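Local coordinates for protein phospholipase C-beta (PLC-beta) (Sepia officinalis, PDB 3QR0) that is a multidomain phospholipase C-beta with PH, EF-hand-like, TIM-barrel and C2 modules and a bound calcium ion, at residues Arg251-Asp256 / Glu300-Phe305. Sequence-based numbering, arbitrary orientation.
Sequences RDFLND and EGLLYF
Within the EF-hand-like region of this phospholipase C-beta, helices 247-257 and 299-307 illustrate how two helices too far apart for backbone contact can still share a core: F253 touches L302 and F305, and L254 touches F305. The segment axes lie 13.9 Å apart at closest approach and run in the same general direction, 27° apart, so long side chains must span the distance. With CG anti to the backbone N (chi1 161°), the F305 ring reaches out to the other helix, where CZ lies 3.3 Å from CD2 of L254, a tight apolar contact. F253 extends from the opposing helix, and its CE2 comes within 3.7 Å of F305 CE2, which sits at the edge of the F253 ring, near its plane. L302 adds a looser touch, its CD1 4.5 Å from CE2 of F253. All four residues are buried. L238 of helix 230-238 touches both F253 and L302, while F250 meets the F305 ring edge-to-face. On the far side of helix 247-257, R251 grips OD2 of D252 through NE and NH2. This buried joining of helices distant in sequence is consistent with the compact helical core of an EF-hand-like domain.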
loop_
_atom_site.group_PDB
_atom_site.type_symbol
_atom_site.label_atom_id
_atom_site.label_comp_id
_atom_site.label_asym_id
_atom_site.label_seq_id
_atom_site.Cartn_x
_atom_site.Cartn_y
_atom_site.Cartn_z
ATOM N N ARG A 251 -32.601 0.409 8.217
ATOM C CA ARG A 251 -32.062 1.600 8.872
ATOM C C ARG A 251 -31.330 1.241 10.168
ATOM O O ARG A 251 -30.205 1.674 10.399
ATOM C CB ARG A 251 -33.194 2.574 9.179
ATOM C CG ARG A 251 -32.743 3.913 9.769
ATOM C CD ARG A 251 -33.885 4.571 10.491
ATOM N NE ARG A 251 -34.262 3.808 11.674
ATOM C CZ ARG A 251 -35.374 3.986 12.376
ATOM N NH1 ARG A 251 -36.262 4.914 12.036
ATOM N NH2 ARG A 251 -35.601 3.224 13.434
ATOM N N ASP A 252 -31.976 0.435 11.002
ATOM C CA ASP A 252 -31.381 0.006 12.263
ATOM C C ASP A 252 -30.158 -0.883 12.037
ATOM O O ASP A 252 -29.181 -0.778 12.772
ATOM C CB ASP A 252 -32.424 -0.691 13.140
ATOM C CG ASP A 252 -33.486 0.272 13.652
ATOM O OD1 ASP A 252 -34.502 -0.195 14.205
ATOM O OD2 ASP A 252 -33.312 1.502 13.505
ATOM N N PHE A 253 -30.201 -1.727 11.006
ATOM C CA PHE A 253 -29.031 -2.511 10.611
ATOM C C PHE A 253 -27.852 -1.589 10.278
ATOM O O PHE A 253 -26.750 -1.767 10.795
ATOM C CB PHE A 253 -29.378 -3.411 9.418
ATOM C CG PHE A 253 -28.191 -4.049 8.754
ATOM C CD1 PHE A 253 -27.400 -4.961 9.432
ATOM C CD2 PHE A 253 -27.892 -3.771 7.428
ATOM C CE1 PHE A 253 -26.317 -5.555 8.811
ATOM C CE2 PHE A 253 -26.813 -4.368 6.804
ATOM C CZ PHE A 253 -26.025 -5.261 7.493
ATOM N N LEU A 254 -28.094 -0.594 9.429
ATOM C CA LEU A 254 -27.045 0.345 9.031
ATOM C C LEU A 254 -26.534 1.187 10.202
ATOM O O LEU A 254 -25.329 1.432 10.310
ATOM C CB LEU A 254 -27.533 1.261 7.903
ATOM C CG LEU A 254 -27.835 0.583 6.561
ATOM C CD1 LEU A 254 -28.444 1.580 5.570
ATOM C CD2 LEU A 254 -26.597 -0.037 5.990
ATOM N N ASN A 255 -27.445 1.625 11.071
ATOM C CA ASN A 255 -27.090 2.514 12.178
ATOM C C ASN A 255 -26.575 1.795 13.438
ATOM O O ASN A 255 -25.899 2.419 14.254
ATOM C CB ASN A 255 -28.281 3.409 12.551
ATOM C CG ASN A 255 -28.605 4.452 11.480
ATOM O OD1 ASN A 255 -27.760 4.807 10.656
ATOM N ND2 ASN A 255 -29.833 4.953 11.502
ATOM N N ASP A 256 -26.899 0.510 13.604
ATOM C CA ASP A 256 -26.523 -0.240 14.817
ATOM C C ASP A 256 -25.372 -1.203 14.563
ATOM O O ASP A 256 -24.354 -1.138 15.244
ATOM C CB ASP A 256 -27.717 -1.024 15.393
ATOM C CG ASP A 256 -28.839 -0.119 15.902
ATOM O OD1 ASP A 256 -28.540 0.998 16.373
ATOM O OD2 ASP A 256 -30.020 -0.536 15.849
ATOM N N GLU A 300 -31.557 -11.373 -1.999
ATOM C CA GLU A 300 -30.659 -11.044 -3.103
ATOM C C GLU A 300 -30.315 -9.553 -3.100
ATOM O O GLU A 300 -29.199 -9.169 -3.447
ATOM C CB GLU A 300 -31.286 -11.448 -4.442
ATOM C CG GLU A 300 -31.401 -12.963 -4.670
ATOM C CD GLU A 300 -32.546 -13.635 -3.912
ATOM O OE1 GLU A 300 -33.502 -12.946 -3.471
ATOM O OE2 GLU A 300 -32.491 -14.876 -3.759
ATOM N N GLY A 301 -31.282 -8.722 -2.705
ATOM C CA GLY A 301 -31.049 -7.292 -2.508
ATOM C C GLY A 301 -30.052 -7.011 -1.396
ATOM O O GLY A 301 -29.226 -6.103 -1.515
ATOM N N LEU A 302 -30.127 -7.790 -0.313
ATOM C CA LEU A 302 -29.176 -7.668 0.798
ATOM C C LEU A 302 -27.755 -8.003 0.364
ATOM O O LEU A 302 -26.815 -7.271 0.672
ATOM C CB LEU A 302 -29.576 -8.580 1.967
ATOM C CG LEU A 302 -28.647 -8.576 3.189
ATOM C CD1 LEU A 302 -28.562 -7.178 3.805
ATOM C CD2 LEU A 302 -29.111 -9.585 4.224
ATOM N N LEU A 303 -27.599 -9.120 -0.337
ATOM C CA LEU A 303 -26.285 -9.533 -0.836
ATOM C C LEU A 303 -25.707 -8.470 -1.768
ATOM O O LEU A 303 -24.515 -8.166 -1.710
ATOM C CB LEU A 303 -26.378 -10.885 -1.556
ATOM C CG LEU A 303 -25.071 -11.491 -2.081
ATOM C CD1 LEU A 303 -23.945 -11.397 -1.049
ATOM C CD2 LEU A 303 -25.302 -12.938 -2.494
ATOM N N TYR A 304 -26.560 -7.891 -2.609
ATOM C CA TYR A 304 -26.141 -6.811 -3.507
ATOM C C TYR A 304 -25.586 -5.637 -2.689
ATOM O O TYR A 304 -24.489 -5.150 -2.956
ATOM C CB TYR A 304 -27.322 -6.357 -4.378
ATOM C CG TYR A 304 -26.977 -5.326 -5.431
ATOM C CD1 TYR A 304 -26.715 -5.701 -6.748
ATOM C CD2 TYR A 304 -26.926 -3.973 -5.115
ATOM C CE1 TYR A 304 -26.401 -4.751 -7.721
ATOM C CE2 TYR A 304 -26.609 -3.016 -6.083
ATOM C CZ TYR A 304 -26.357 -3.412 -7.377
ATOM O OH TYR A 304 -26.050 -2.461 -8.322
ATOM N N PHE A 305 -26.338 -5.196 -1.685
ATOM C CA PHE A 305 -25.873 -4.125 -0.798
ATOM C C PHE A 305 -24.527 -4.458 -0.164
ATOM O O PHE A 305 -23.617 -3.630 -0.141
ATOM C CB PHE A 305 -26.860 -3.843 0.338
ATOM C CG PHE A 305 -26.231 -3.096 1.488
ATOM C CD1 PHE A 305 -25.948 -1.745 1.373
ATOM C CD2 PHE A 305 -25.870 -3.754 2.656
ATOM C CE1 PHE A 305 -25.345 -1.055 2.409
ATOM C CE2 PHE A 305 -25.268 -3.067 3.699
ATOM C CZ PHE A 305 -25.004 -1.722 3.575
#